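Local coordinates for CRISPR-associated protein, Cse2 family (Thermobifida fusca, PDB 4H79), which probably binds nucleic acid as the CasB (Cse2) subunit of the CRISPR Cascade complex, at residues V136-A141 and T188-G193. Residues are numbered along the deposited sequence; the frame is centred on the assembly and turned at random.
Sequences VQVGHA and TAWGRG
V138 and G139 meet W190 in a small, buried apolar contact within the all-helical Cse2 fold, where the chain of helix 129-138 runs into the V138-A141 turn and receives an indole from helix 180-195. With no hydrogen bond crossing between the segments, the contact rests on van der Waals packing: 91 Å² is buried in total, and all three touching residues lie in the interior. The separation is bridged by the tryptophan, since the nearest CA atoms, those of G139 and W190, stand 8.7 Å apart. W190 holds CG anti to its carbonyl carbon (chi1 -70°), and chi2 of -9° turns the ring, bringing the benzo carbon CZ3 to V138 and G139. The turn is of type I, with A141 N bonded to V138 O at 3.3 Å. W190 NE1 is hydrogen-bonded to Q173 OE1, which satisfies the indole nitrogen, and G139 O accepts from R187 NH1, which also links the turn to helix 180-195. V138 also packs on L147, L151 and I154 of helix 144-160. The V138 and W190 side chains cross at about a right angle. Both partners come obliquely to the ring, G139 CA at 4.0 Å and V138 CG1 at 3.7 Å from W190 CZ3.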
ATOM      1  N   VAL A 136     -14.108   6.814  -2.522  1.00 31.03           N
ATOM      2  CA  VAL A 136     -13.979   7.905  -3.485  1.00 34.25           C
ATOM      3  C   VAL A 136     -13.156   9.038  -2.877  1.00 31.67           C
ATOM      4  O   VAL A 136     -12.282   9.619  -3.553  1.00 39.81           O
ATOM      5  CB  VAL A 136     -15.363   8.382  -4.041  1.00 33.35           C
ATOM      6  CG1 VAL A 136     -15.247   9.750  -4.750  1.00 36.36           C
ATOM      7  CG2 VAL A 136     -15.953   7.307  -5.001  1.00 30.17           C
ATOM      8  N   GLN A 137     -13.377   9.290  -1.593  1.00 33.09           N
ATOM      9  CA  GLN A 137     -12.703  10.391  -0.905  1.00 37.15           C
ATOM     10  C   GLN A 137     -11.200  10.139  -0.717  1.00 37.82           C
ATOM     11  O   GLN A 137     -10.409  11.112  -0.641  1.00 36.70           O
ATOM     12  CB  GLN A 137     -13.406  10.746   0.414  1.00 40.22           C
ATOM     13  CG  GLN A 137     -14.629  11.682   0.201  1.00 52.17           C
ATOM     14  CD  GLN A 137     -14.365  12.875  -0.784  1.00 60.85           C
ATOM     15  OE1 GLN A 137     -13.782  13.910  -0.405  1.00 67.69           O
ATOM     16  NE2 GLN A 137     -14.820  12.736  -2.052  1.00 53.54           N
ATOM     17  N   VAL A 138     -10.790   8.867  -0.688  1.00 32.01           N
ATOM     18  CA  VAL A 138      -9.377   8.535  -0.543  1.00 30.09           C
ATOM     19  C   VAL A 138      -8.538   9.242  -1.644  1.00 34.07           C
ATOM     20  O   VAL A 138      -7.489   9.854  -1.355  1.00 35.11           O
ATOM     21  CB  VAL A 138      -9.099   7.027  -0.607  1.00 26.17           C
ATOM     22  CG1 VAL A 138      -7.563   6.773  -0.513  1.00 28.92           C
ATOM     23  CG2 VAL A 138      -9.849   6.195   0.497  1.00 27.68           C
ATOM     24  N   GLY A 139      -9.012   9.189  -2.893  1.00 32.91           N
ATOM     25  CA  GLY A 139      -8.240   9.700  -4.017  1.00 40.28           C
ATOM     26  C   GLY A 139      -8.212  11.191  -4.095  1.00 35.71           C
ATOM     27  O   GLY A 139      -7.456  11.726  -4.865  1.00 40.32           O
ATOM     28  N   HIS A 140      -9.047  11.851  -3.292  1.00 32.78           N
ATOM     29  CA  HIS A 140      -9.087  13.310  -3.271  1.00 36.71           C
ATOM     30  C   HIS A 140      -8.303  13.953  -2.114  1.00 39.09           C
ATOM     31  O   HIS A 140      -8.347  15.179  -1.941  1.00 35.55           O
ATOM     32  CB  HIS A 140     -10.543  13.801  -3.351  1.00 43.91           C
ATOM     33  CG  HIS A 140     -11.158  13.663  -4.744  1.00 42.26           C
ATOM     34  ND1 HIS A 140     -12.160  12.803  -5.013  1.00 51.89           N
ATOM     35  CD2 HIS A 140     -10.852  14.299  -5.957  1.00 40.34           C
ATOM     36  CE1 HIS A 140     -12.488  12.883  -6.320  1.00 47.15           C
ATOM     37  NE2 HIS A 140     -11.701  13.810  -6.893  1.00 43.23           N
ATOM     38  N   ALA A 141      -7.556  13.149  -1.342  1.00 35.67           N
ATOM     39  CA  ALA A 141      -6.628  13.674  -0.281  1.00 35.81           C
ATOM     40  C   ALA A 141      -5.684  14.721  -0.844  1.00 36.96           C
ATOM     41  O   ALA A 141      -5.072  14.508  -1.901  1.00 35.37           O
ATOM     42  CB  ALA A 141      -5.804  12.522   0.390  1.00 32.99           C
ATOM     43  N   THR A 188      -8.726   6.879 -11.522  1.00 28.54           N
ATOM     44  CA  THR A 188      -9.363   6.158 -12.641  1.00 29.83           C
ATOM     45  C   THR A 188      -9.095   4.648 -12.526  1.00 26.85           C
ATOM     46  O   THR A 188     -10.006   3.824 -12.674  1.00 29.40           O
ATOM     47  CB  THR A 188      -8.876   6.693 -13.999  1.00 29.19           C
ATOM     48  OG1 THR A 188      -9.220   8.083 -14.095  1.00 29.21           O
ATOM     49  CG2 THR A 188      -9.549   5.933 -15.177  1.00 27.64           C
ATOM     50  N   ALA A 189      -7.859   4.267 -12.223  1.00 24.91           N
ATOM     51  CA  ALA A 189      -7.543   2.810 -12.060  1.00 25.41           C
ATOM     52  C   ALA A 189      -8.347   2.178 -10.893  1.00 30.64           C
ATOM     53  O   ALA A 189      -8.864   1.024 -10.974  1.00 30.16           O
ATOM     54  CB  ALA A 189      -6.013   2.589 -11.889  1.00 27.40           C
ATOM     55  N   TRP A 190      -8.466   2.932  -9.794  1.00 26.48           N
ATOM     56  CA  TRP A 190      -9.233   2.425  -8.632  1.00 29.13           C
ATOM     57  C   TRP A 190     -10.711   2.312  -8.969  1.00 28.13           C
ATOM     58  O   TRP A 190     -11.359   1.322  -8.595  1.00 24.99           O
ATOM     59  CB  TRP A 190      -9.067   3.333  -7.427  1.00 24.45           C
ATOM     60  CG  TRP A 190      -7.691   3.320  -6.796  1.00 25.12           C
ATOM     61  CD1 TRP A 190      -6.633   2.468  -7.084  1.00 25.82           C
ATOM     62  CD2 TRP A 190      -7.194   4.209  -5.738  1.00 31.79           C
ATOM     63  NE1 TRP A 190      -5.543   2.739  -6.287  1.00 26.94           N
ATOM     64  CE2 TRP A 190      -5.809   3.776  -5.454  1.00 31.60           C
ATOM     65  CE3 TRP A 190      -7.738   5.271  -5.019  1.00 29.68           C
ATOM     66  CZ2 TRP A 190      -5.011   4.408  -4.511  1.00 29.96           C
ATOM     67  CZ3 TRP A 190      -6.930   5.911  -4.085  1.00 29.97           C
ATOM     68  CH2 TRP A 190      -5.589   5.477  -3.831  1.00 27.45           C
ATOM     69  N   GLY A 191     -11.263   3.344  -9.639  1.00 28.81           N
ATOM     70  CA  GLY A 191     -12.655   3.360 -10.113  1.00 28.46           C
ATOM     71  C   GLY A 191     -12.959   2.162 -10.980  1.00 31.74           C
ATOM     72  O   GLY A 191     -13.947   1.454 -10.732  1.00 29.61           O
ATOM     73  N   ARG A 192     -12.112   1.930 -11.985  1.00 31.60           N
ATOM     74  CA  ARG A 192     -12.252   0.800 -12.908  1.00 36.32           C
ATOM     75  C   ARG A 192     -12.192  -0.533 -12.150  1.00 33.60           C
ATOM     76  O   ARG A 192     -13.037  -1.416 -12.383  1.00 31.68           O
ATOM     77  CB  ARG A 192     -11.170   0.862 -13.997  1.00 40.85           C
ATOM     78  CG  ARG A 192     -11.564   0.300 -15.355  1.00 53.10           C
ATOM     79  CD  ARG A 192     -10.554   0.641 -16.462  1.00 60.04           C
ATOM     80  NE  ARG A 192      -9.173   0.401 -16.017  1.00 96.36           N
ATOM     81  CZ  ARG A 192      -8.208   1.330 -15.888  1.00 88.76           C
ATOM     82  NH1 ARG A 192      -7.014   0.950 -15.434  1.00 65.19           N
ATOM     83  NH2 ARG A 192      -8.421   2.627 -16.209  1.00 90.39           N
ATOM     84  N   GLY A 193     -11.239  -0.692 -11.235  1.00 29.71           N
ATOM     85  CA  GLY A 193     -11.119  -1.952 -10.522  1.00 29.68           C
ATOM     86  C   GLY A 193     -12.297  -2.206  -9.623  1.00 29.46           C
ATOM     87  O   GLY A 193     -12.747  -3.333  -9.464  1.00 28.37           O
TER